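Local coordinates for putative major capsid protein (Cafeteriavirus-dependent mavirus, PDB 6G44), which probably builds the protein shell of the virophage as a capsid subunit of double jelly-roll fold that associates into trimers, at residues 63-69 with 222-228; 284-290 with 478-484. One frame throughout, in Å; residues are numbered along the deposited sequence.

Interaction 1 (63-69 with 222-228)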
ATOM      1  N   GLN C  63     -28.669  19.185  19.823  1.00 13.50           N
ATOM      2  CA  GLN C  63     -27.694  20.218  20.133  1.00 14.12           C
ATOM      3  C   GLN C  63     -27.568  21.207  18.978  1.00 13.78           C
ATOM      4  O   GLN C  63     -26.764  21.026  18.058  1.00 13.42           O
ATOM      5  CB  GLN C  63     -26.329  19.612  20.489  1.00 15.02           C
ATOM      6  CG  GLN C  63     -25.303  20.667  20.885  1.00 16.34           C
ATOM      7  CD  GLN C  63     -25.784  21.444  22.092  1.00 18.01           C
ATOM      8  OE1 GLN C  63     -25.803  20.910  23.202  1.00 21.20           O
ATOM      9  NE2 GLN C  63     -26.180  22.703  21.889  1.00 18.42           N
ATOM     10  N   PRO C  64     -28.335  22.305  19.025  1.00 12.62           N
ATOM     11  CA  PRO C  64     -28.085  23.377  18.077  1.00 12.95           C
ATOM     12  C   PRO C  64     -26.607  23.829  18.101  1.00 12.45           C
ATOM     13  O   PRO C  64     -26.010  23.934  19.189  1.00 12.82           O
ATOM     14  CB  PRO C  64     -29.016  24.487  18.576  1.00 12.62           C
ATOM     15  CG  PRO C  64     -30.133  23.740  19.245  1.00 13.09           C
ATOM     16  CD  PRO C  64     -29.429  22.653  19.978  1.00 12.96           C
ATOM     17  N   LEU C  65     -26.061  24.117  16.912  1.00 12.24           N
ATOM     18  CA  LEU C  65     -24.675  24.539  16.778  1.00 12.51           C
ATOM     19  C   LEU C  65     -24.617  25.687  15.807  1.00 12.07           C
ATOM     20  O   LEU C  65     -25.114  25.624  14.706  1.00 12.77           O
ATOM     21  CB  LEU C  65     -23.783  23.376  16.298  1.00 12.22           C
ATOM     22  CG  LEU C  65     -23.539  22.226  17.271  1.00 13.04           C
ATOM     23  CD1 LEU C  65     -22.797  21.097  16.537  1.00 12.79           C
ATOM     24  CD2 LEU C  65     -22.821  22.633  18.521  1.00 13.16           C
ATOM     25  N   GLY C  66     -23.962  26.739  16.248  1.00 13.30           N
ATOM     26  CA  GLY C  66     -23.823  27.919  15.431  1.00 13.16           C
ATOM     27  C   GLY C  66     -22.675  27.815  14.444  1.00 12.62           C
ATOM     28  O   GLY C  66     -21.806  26.929  14.564  1.00 13.30           O
ATOM     29  N   ASN C  67     -22.713  28.693  13.461  1.00 12.40           N
ATOM     30  CA  ASN C  67     -21.580  28.866  12.540  1.00 12.07           C
ATOM     31  C   ASN C  67     -21.274  27.516  11.835  1.00 12.29           C
ATOM     32  O   ASN C  67     -22.207  26.865  11.385  1.00 12.88           O
ATOM     33  CB  ASN C  67     -20.409  29.533  13.270  1.00 12.20           C
ATOM     34  CG  ASN C  67     -20.776  30.906  13.761  1.00 12.35           C
ATOM     35  OD1 ASN C  67     -21.125  31.094  14.957  1.00 15.73           O
ATOM     36  ND2 ASN C  67     -20.792  31.843  12.848  1.00 10.62           N
ATOM     37  N   LEU C  68     -20.004  27.099  11.732  1.00 12.05           N
ATOM     38  CA  LEU C  68     -19.681  25.900  10.947  1.00 11.76           C
ATOM     39  C   LEU C  68     -19.523  24.669  11.807  1.00 11.04           C
ATOM     40  O   LEU C  68     -18.922  24.718  12.866  1.00 11.46           O
ATOM     41  CB  LEU C  68     -18.413  26.121  10.135  1.00 11.29           C
ATOM     42  CG  LEU C  68     -18.471  27.278   9.137  1.00 11.87           C
ATOM     43  CD1 LEU C  68     -17.171  27.359   8.328  1.00 12.65           C
ATOM     44  CD2 LEU C  68     -19.680  27.239   8.226  1.00 12.83           C
ATOM     45  N   THR C  69     -20.040  23.547  11.302  1.00 11.74           N
ATOM     46  CA  THR C  69     -19.957  22.257  11.972  1.00 11.40           C
ATOM     47  C   THR C  69     -19.317  21.243  11.029  1.00 10.69           C
ATOM     48  O   THR C  69     -19.632  21.212   9.848  1.00 10.97           O
ATOM     49  CB  THR C  69     -21.374  21.807  12.419  1.00 11.77           C
ATOM     50  OG1 THR C  69     -21.820  22.735  13.435  1.00 12.10           O
ATOM     51  CG2 THR C  69     -21.391  20.391  12.998  1.00 12.41           C
ATOM     52  N   PHE C 222     -21.008  21.787   7.477  1.00 12.13           N
ATOM     53  CA  PHE C 222     -22.394  22.280   7.550  1.00 12.39           C
ATOM     54  C   PHE C 222     -22.433  23.679   8.172  1.00 13.03           C
ATOM     55  O   PHE C 222     -21.551  24.034   8.922  1.00 12.44           O
ATOM     56  CB  PHE C 222     -23.246  21.281   8.322  1.00 12.63           C
ATOM     57  CG  PHE C 222     -23.414  19.987   7.584  1.00 12.37           C
ATOM     58  CD1 PHE C 222     -24.232  19.943   6.459  1.00 12.96           C
ATOM     59  CD2 PHE C 222     -22.748  18.838   7.991  1.00 12.24           C
ATOM     60  CE1 PHE C 222     -24.381  18.778   5.749  1.00 13.33           C
ATOM     61  CE2 PHE C 222     -22.905  17.661   7.266  1.00 12.44           C
ATOM     62  CZ  PHE C 222     -23.712  17.651   6.163  1.00 12.93           C
ATOM     63  N   ARG C 223     -23.472  24.431   7.839  1.00 13.32           N
ATOM     64  CA  ARG C 223     -23.619  25.849   8.194  1.00 13.93           C
ATOM     65  C   ARG C 223     -24.895  26.070   9.033  1.00 13.30           C
ATOM     66  O   ARG C 223     -25.987  25.700   8.598  1.00 13.34           O
ATOM     67  CB  ARG C 223     -23.677  26.689   6.885  1.00 14.86           C
ATOM     68  CG  ARG C 223     -23.946  28.200   7.059  1.00 15.86           C
ATOM     69  CD  ARG C 223     -24.206  28.950   5.777  1.00 16.48           C
ATOM     70  NE  ARG C 223     -25.209  28.313   4.900  1.00 17.30           N
ATOM     71  CZ  ARG C 223     -25.412  28.653   3.645  1.00 17.02           C
ATOM     72  NH1 ARG C 223     -24.755  29.680   3.115  1.00 19.82           N
ATOM     73  NH2 ARG C 223     -26.281  27.980   2.909  1.00 16.23           N
ATOM     74  N   ASN C 224     -24.735  26.703  10.187  1.00 13.16           N
ATOM     75  CA  ASN C 224     -25.850  27.301  10.941  1.00 13.33           C
ATOM     76  C   ASN C 224     -26.932  26.285  11.272  1.00 13.91           C
ATOM     77  O   ASN C 224     -28.100  26.477  10.961  1.00 13.55           O
ATOM     78  CB  ASN C 224     -26.438  28.503  10.156  1.00 14.16           C
ATOM     79  CG  ASN C 224     -25.450  29.629   9.968  1.00 15.07           C
ATOM     80  OD1 ASN C 224     -24.466  29.761  10.715  1.00 16.27           O
ATOM     81  ND2 ASN C 224     -25.719  30.481   8.955  1.00 14.44           N
ATOM     82  N   LEU C 225     -26.513  25.199  11.918  1.00 13.91           N
ATOM     83  CA  LEU C 225     -27.432  24.141  12.359  1.00 14.36           C
ATOM     84  C   LEU C 225     -28.176  24.525  13.627  1.00 14.45           C
ATOM     85  O   LEU C 225     -27.926  24.075  14.729  1.00 14.85           O
ATOM     86  CB  LEU C 225     -26.686  22.821  12.499  1.00 14.10           C
ATOM     87  CG  LEU C 225     -25.973  22.317  11.254  1.00 13.96           C
ATOM     88  CD1 LEU C 225     -25.320  20.966  11.580  1.00 14.15           C
ATOM     89  CD2 LEU C 225     -26.869  22.170  10.037  1.00 14.67           C
ATOM     90  N   ASN C 226     -29.152  25.398  13.424  1.00 14.48           N
ATOM     91  CA  ASN C 226     -29.943  25.950  14.497  1.00 15.16           C
ATOM     92  C   ASN C 226     -30.920  24.936  15.101  1.00 14.64           C
ATOM     93  O   ASN C 226     -31.232  25.002  16.277  1.00 15.43           O
ATOM     94  CB  ASN C 226     -30.646  27.190  13.905  1.00 16.88           C
ATOM     95  CG  ASN C 226     -31.261  28.071  14.933  1.00 18.82           C
ATOM     96  OD1 ASN C 226     -30.665  28.387  15.963  1.00 19.55           O
ATOM     97  ND2 ASN C 226     -32.472  28.450  14.667  1.00 18.69           N
ATOM     98  N   THR C 227     -31.378  23.963  14.303  1.00 14.27           N
ATOM     99  CA  THR C 227     -31.902  22.704  14.807  1.00 14.15           C
ATOM    100  C   THR C 227     -30.940  21.614  14.346  1.00 13.08           C
ATOM    101  O   THR C 227     -30.619  21.554  13.157  1.00 13.89           O
ATOM    102  CB  THR C 227     -33.305  22.408  14.261  1.00 15.44           C
ATOM    103  OG1 THR C 227     -34.179  23.493  14.612  1.00 16.38           O
ATOM    104  CG2 THR C 227     -33.870  21.132  14.825  1.00 15.81           C
ATOM    105  N   PHE C 228     -30.493  20.790  15.285  1.00 13.00           N
ATOM    106  CA  PHE C 228     -29.586  19.677  14.935  1.00 12.80           C
ATOM    107  C   PHE C 228     -29.892  18.515  15.858  1.00 12.32           C
ATOM    108  O   PHE C 228     -29.593  18.551  17.036  1.00 13.19           O
ATOM    109  CB  PHE C 228     -28.133  20.131  15.035  1.00 13.37           C
ATOM    110  CG  PHE C 228     -27.105  19.082  14.616  1.00 13.08           C
ATOM    111  CD1 PHE C 228     -27.344  18.211  13.534  1.00 13.62           C
ATOM    112  CD2 PHE C 228     -25.895  19.009  15.275  1.00 14.31           C
ATOM    113  CE1 PHE C 228     -26.387  17.266  13.165  1.00 13.90           C
ATOM    114  CE2 PHE C 228     -24.932  18.061  14.896  1.00 14.45           C
ATOM    115  CZ  PHE C 228     -25.190  17.209  13.837  1.00 14.10           C
TER
HETATM  116  O   HOH W   1     -23.547  24.739  12.555  1.00 12.40           O

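Interaction 2 (284-290 with 478-484)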
ATOM      1  N   LYS C 284     -24.674  31.507  -0.904  1.00 17.16           N
ATOM      2  CA  LYS C 284     -26.036  31.377  -0.388  1.00 17.49           C
ATOM      3  C   LYS C 284     -26.500  29.926  -0.324  1.00 16.78           C
ATOM      4  O   LYS C 284     -27.111  29.524   0.654  1.00 17.14           O
ATOM      5  CB  LYS C 284     -27.016  32.188  -1.235  1.00 19.82           C
ATOM      6  CG  LYS C 284     -26.797  33.693  -1.204  1.00 23.07           C
ATOM      7  CD  LYS C 284     -27.811  34.388  -2.106  1.00 26.08           C
ATOM      8  CE  LYS C 284     -27.229  35.627  -2.773  1.00 31.97           C
ATOM      9  NZ  LYS C 284     -26.743  36.626  -1.786  1.00 33.37           N
ATOM     10  N   THR C 285     -26.217  29.164  -1.380  1.00 16.01           N
ATOM     11  CA  THR C 285     -26.688  27.792  -1.479  1.00 16.04           C
ATOM     12  C   THR C 285     -25.521  26.841  -1.620  1.00 15.72           C
ATOM     13  O   THR C 285     -24.778  26.924  -2.599  1.00 17.89           O
ATOM     14  CB  THR C 285     -27.666  27.619  -2.652  1.00 16.74           C
ATOM     15  OG1 THR C 285     -28.775  28.497  -2.449  1.00 17.37           O
ATOM     16  CG2 THR C 285     -28.200  26.205  -2.732  1.00 17.65           C
ATOM     17  N   ILE C 286     -25.372  25.950  -0.642  1.00 14.15           N
ATOM     18  CA  ILE C 286     -24.251  24.986  -0.611  1.00 13.93           C
ATOM     19  C   ILE C 286     -24.830  23.622  -0.967  1.00 13.16           C
ATOM     20  O   ILE C 286     -25.881  23.230  -0.474  1.00 13.67           O
ATOM     21  CB  ILE C 286     -23.553  24.946   0.769  1.00 13.87           C
ATOM     22  CG1 ILE C 286     -23.074  26.353   1.175  1.00 14.68           C
ATOM     23  CG2 ILE C 286     -22.375  23.972   0.736  1.00 14.28           C
ATOM     24  CD1 ILE C 286     -22.702  26.480   2.630  1.00 15.31           C
ATOM     25  N   ILE C 287     -24.096  22.888  -1.795  1.00 13.27           N
ATOM     26  CA  ILE C 287     -24.526  21.561  -2.310  1.00 13.97           C
ATOM     27  C   ILE C 287     -23.643  20.453  -1.691  1.00 13.18           C
ATOM     28  O   ILE C 287     -22.416  20.607  -1.598  1.00 13.85           O
ATOM     29  CB  ILE C 287     -24.398  21.530  -3.835  1.00 14.26           C
ATOM     30  CG1 ILE C 287     -25.295  22.617  -4.447  1.00 14.83           C
ATOM     31  CG2 ILE C 287     -24.748  20.153  -4.382  1.00 15.02           C
ATOM     32  CD1 ILE C 287     -25.137  22.835  -5.931  1.00 15.97           C
ATOM     33  N   TYR C 288     -24.276  19.373  -1.220  1.00 12.72           N
ATOM     34  CA  TYR C 288     -23.587  18.201  -0.614  1.00 13.06           C
ATOM     35  C   TYR C 288     -23.984  16.950  -1.377  1.00 12.88           C
ATOM     36  O   TYR C 288     -25.147  16.722  -1.668  1.00 12.50           O
ATOM     37  CB  TYR C 288     -23.989  18.002   0.846  1.00 12.85           C
ATOM     38  CG  TYR C 288     -23.674  19.193   1.712  1.00 12.39           C
ATOM     39  CD1 TYR C 288     -24.516  20.292   1.700  1.00 12.66           C
ATOM     40  CD2 TYR C 288     -22.541  19.233   2.521  1.00 12.75           C
ATOM     41  CE1 TYR C 288     -24.224  21.411   2.463  1.00 12.56           C
ATOM     42  CE2 TYR C 288     -22.231  20.353   3.285  1.00 12.81           C
ATOM     43  CZ  TYR C 288     -23.082  21.438   3.226  1.00 12.61           C
ATOM     44  OH  TYR C 288     -22.808  22.554   3.968  1.00 13.09           O
ATOM     45  N   ASN C 289     -22.979  16.123  -1.665  1.00 13.69           N
ATOM     46  CA  ASN C 289     -23.197  14.820  -2.282  1.00 13.96           C
ATOM     47  C   ASN C 289     -23.634  13.863  -1.162  1.00 13.48           C
ATOM     48  O   ASN C 289     -22.912  13.666  -0.190  1.00 13.37           O
ATOM     49  CB  ASN C 289     -21.872  14.346  -2.920  1.00 15.40           C
ATOM     50  CG  ASN C 289     -22.069  13.246  -3.941  1.00 19.26           C
ATOM     51  OD1 ASN C 289     -23.121  12.687  -4.060  1.00 21.82           O
ATOM     52  ND2 ASN C 289     -21.047  13.018  -4.752  1.00 24.01           N
ATOM     53  N   THR C 290     -24.849  13.331  -1.270  1.00 13.40           N
ATOM     54  CA  THR C 290     -25.455  12.514  -0.220  1.00 13.99           C
ATOM     55  C   THR C 290     -26.170  11.323  -0.860  1.00 14.57           C
ATOM     56  O   THR C 290     -27.398  11.279  -0.901  1.00 13.96           O
ATOM     57  CB  THR C 290     -26.426  13.352   0.664  1.00 13.73           C
ATOM     58  OG1 THR C 290     -27.408  13.959  -0.175  1.00 13.47           O
ATOM     59  CG2 THR C 290     -25.665  14.405   1.414  1.00 14.33           C
ATOM     60  N   ASN C 478     -27.797  11.678  -5.404  1.00 14.29           N
ATOM     61  CA  ASN C 478     -28.744  12.414  -4.581  1.00 14.54           C
ATOM     62  C   ASN C 478     -27.978  13.540  -3.922  1.00 14.00           C
ATOM     63  O   ASN C 478     -26.888  13.334  -3.379  1.00 13.94           O
ATOM     64  CB  ASN C 478     -29.338  11.476  -3.565  1.00 14.90           C
ATOM     65  CG  ASN C 478     -30.407  12.112  -2.727  1.00 15.97           C
ATOM     66  OD1 ASN C 478     -31.409  12.565  -3.258  1.00 17.49           O
ATOM     67  ND2 ASN C 478     -30.225  12.105  -1.419  1.00 16.74           N
ATOM     68  N   LEU C 479     -28.544  14.745  -3.974  1.00 13.73           N
ATOM     69  CA  LEU C 479     -27.873  15.919  -3.424  1.00 14.15           C
ATOM     70  C   LEU C 479     -28.694  16.546  -2.329  1.00 13.75           C
ATOM     71  O   LEU C 479     -29.923  16.540  -2.396  1.00 15.19           O
ATOM     72  CB  LEU C 479     -27.652  16.964  -4.481  1.00 14.79           C
ATOM     73  CG  LEU C 479     -26.776  16.616  -5.673  1.00 17.47           C
ATOM     74  CD1 LEU C 479     -26.546  17.846  -6.551  1.00 18.32           C
ATOM     75  CD2 LEU C 479     -25.475  15.934  -5.325  1.00 18.09           C
ATOM     76  N   THR C 480     -27.996  17.070  -1.326  1.00 13.11           N
ATOM     77  CA  THR C 480     -28.597  17.874  -0.266  1.00 13.35           C
ATOM     78  C   THR C 480     -28.203  19.334  -0.510  1.00 13.38           C
ATOM     79  O   THR C 480     -27.050  19.666  -0.832  1.00 13.18           O
ATOM     80  CB  THR C 480     -28.134  17.354   1.100  1.00 13.49           C
ATOM     81  OG1 THR C 480     -28.674  16.035   1.276  1.00 13.94           O
ATOM     82  CG2 THR C 480     -28.632  18.259   2.247  1.00 13.82           C
ATOM     83  N   TYR C 481     -29.193  20.225  -0.351  1.00 13.92           N
ATOM     84  CA  TYR C 481     -29.026  21.660  -0.597  1.00 14.31           C
ATOM     85  C   TYR C 481     -29.249  22.422   0.700  1.00 14.51           C
ATOM     86  O   TYR C 481     -30.261  22.222   1.390  1.00 14.96           O
ATOM     87  CB  TYR C 481     -30.022  22.153  -1.643  1.00 14.58           C
ATOM     88  CG  TYR C 481     -29.924  21.432  -2.955  1.00 14.87           C
ATOM     89  CD1 TYR C 481     -30.631  20.257  -3.169  1.00 15.62           C
ATOM     90  CD2 TYR C 481     -29.095  21.900  -3.967  1.00 15.42           C
ATOM     91  CE1 TYR C 481     -30.531  19.578  -4.374  1.00 15.76           C
ATOM     92  CE2 TYR C 481     -28.988  21.220  -5.158  1.00 16.41           C
ATOM     93  CZ  TYR C 481     -29.711  20.063  -5.353  1.00 16.33           C
ATOM     94  OH  TYR C 481     -29.587  19.424  -6.571  1.00 18.04           O
ATOM     95  N   SER C 482     -28.284  23.271   1.031  1.00 14.50           N
ATOM     96  CA  SER C 482     -28.342  24.127   2.212  1.00 14.14           C
ATOM     97  C   SER C 482     -28.569  25.560   1.733  1.00 14.00           C
ATOM     98  O   SER C 482     -27.670  26.141   1.137  1.00 14.43           O
ATOM     99  CB  SER C 482     -27.022  24.029   2.973  1.00 13.98           C
ATOM    100  OG  SER C 482     -26.950  24.995   4.025  1.00 14.61           O
ATOM    101  N   PHE C 483     -29.754  26.108   2.021  1.00 13.72           N
ATOM    102  CA  PHE C 483     -30.086  27.482   1.626  1.00 14.78           C
ATOM    103  C   PHE C 483     -29.734  28.431   2.744  1.00 15.35           C
ATOM    104  O   PHE C 483     -29.724  28.070   3.919  1.00 15.14           O
ATOM    105  CB  PHE C 483     -31.549  27.582   1.279  1.00 15.18           C
ATOM    106  CG  PHE C 483     -31.942  26.695   0.140  1.00 15.06           C
ATOM    107  CD1 PHE C 483     -31.755  27.119  -1.153  1.00 15.88           C
ATOM    108  CD2 PHE C 483     -32.449  25.429   0.366  1.00 16.15           C
ATOM    109  CE1 PHE C 483     -32.090  26.310  -2.237  1.00 16.72           C
ATOM    110  CE2 PHE C 483     -32.759  24.591  -0.703  1.00 16.08           C
ATOM    111  CZ  PHE C 483     -32.604  25.035  -1.999  1.00 16.37           C
ATOM    112  N   GLU C 484     -29.488  29.670   2.339  1.00 17.36           N
ATOM    113  CA  GLU C 484     -28.988  30.674   3.254  1.00 18.88           C
ATOM    114  C   GLU C 484     -29.920  30.981   4.422  1.00 18.46           C
ATOM    115  O   GLU C 484     -29.464  31.273   5.527  1.00 18.33           O
ATOM    116  CB  GLU C 484     -28.715  31.963   2.488  1.00 20.10           C
ATOM    117  CG  GLU C 484     -27.986  32.954   3.342  1.00 21.74           C
ATOM    118  CD  GLU C 484     -27.425  34.069   2.526  1.00 22.03           C
ATOM    119  OE1 GLU C 484     -28.238  34.903   2.053  1.00 24.45           O
ATOM    120  OE2 GLU C 484     -26.189  34.104   2.375  1.00 23.38           O
TER
HETATM  121  O   HOH W   2     -25.162  36.055   1.087  1.00 41.05           O
HETATM  122  O   HOH W   3     -29.978  30.249  -0.519  1.00 19.34           O
HETATM  123  O   HOH W   4     -24.886  23.595   5.485  1.00 14.79           O
HETATM  124  O   HOH W   5     -24.970  11.018  -4.681  1.00 23.41           O

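Interaction 1 (63-69 with 222-228)
An antiparallel strand pair in the large antiparallel sheet of the N-terminal half of this double jelly-roll protein joins 63-69 to 222-228, and both chains bend within it. At one end T69 and F222 form a hydrogen-bonded pair, T69 N giving to F222 O and F222 N to T69 O. L68 and R223 follow as a non-hydrogen-bonded pair. At and beyond the corner at N67 regular pairing gives way to separate backbone bonds: N224 N to N67 O at 2.8 Å, nearly straight at 175°, L65 N to L225 O at 2.9 Å, and Q63 N to F228 O at 3.0 Å. L225 centres an inverse gamma turn, and one water bridges the bend, lying 2.8 Å from both N67 O and T69 OG1 and accepting from L225 N. Threonine suits this place: OG1 meets the water and also takes a hydrogen bond from N272, while the CB that bears it packs on L225 CD1 at 4.1 Å.

The apolar side is built round F228. Its CG stands anti to the backbone N (chi1 -177°), which sets the ring against 63-69, with Q63 O at its edge and L65 CD1 3.9 Å from CD2. L225 CD1, from the same segment, lies over the centre of one face, 3.9 Å above the plane. M268 of strand 258-273 also touches F228, so the neighbouring strand packs on the same ring. P64, which has no N-H to give, rests its CB against N226 O.

Backbone bonds and one water thus satisfy polar groups where regular pairing lapses, while leucine and phenylalanine close the buried side.

Interaction 2 (284-290 with 478-484)
Backbone hydrogen bonds carry most of the pairing between 284-290 and 478-484, antiparallel strands of the sheet that 286-305 and 464-482 share. I286 with S482 and Y288 with T480 are hydrogen-bonded pairs, each with two bonds; S482 N to I286 O is 2.8 Å at 171°. T290 N to N478 O adds a fifth.

Side-chain polar bonds lock the T290 end. N478 ND2 gives to T290 O at 3.0 Å, with that oxygen close to the amide plane, so the asparagine serves as an extra rung. T290 OG1 lies between its backbone N and carbonyl carbon (chi1 56°), which brings it within 2.8 Å of T480 OG1; the two hydroxyls are hydrogen-bonded.

Packing occurs on both faces. I287 forks between two neighbours: CG2 touches L479 CD1 at 3.6 Å, and CG1 runs alongside Y481, 3.9 Å from CD2. Beta-branched isoleucine suits an extended strand and offers one branch to each neighbour. L11 of the third subunit packs on I287 and L479. On the other face the Y288 ring turns its edge to S482 CB, and F222 stacks on it; the polar T480 O also lies at that ring's edge.

Water bridges finish the contact. One donates to Y288 OH and S482 OG, while P221 O also bonds the tyrosine hydroxyl; another links T285 OG1 to E484 N. K284 NZ and E484 OE1 stand 4.5 Å apart, beyond a salt bridge, and the two side chains share a water, weakly on the lysine side.

Backbone and side-chain bonds therefore fix the register, leaving apolar side chains, I287 and L479 on one face and I286 on the other, to pack against neighbouring subunits.

The centres of interactions 1 and 2 lie 15 Å apart on the same side of the chain's centre, and the pairs follow in series: 63-69 and 222-228 close before 284-290 opens and 478-484 completes the second. They belong to different antiparallel sheets, yet they touch. R223 crosses from interaction 1, its NH2 probably hydrogen-bonded to K284 O at 2.9 Å and more distantly to S482 OG, while NH1 reaches P283 O. R223 thus joins the first sheet to the loop that leads into strand 286-305 and to S482 on strand 464-482, with the F222-Y288 stack as a second tie. W23 of the second subunit packs on both L68 and I286, next to a trimer interface.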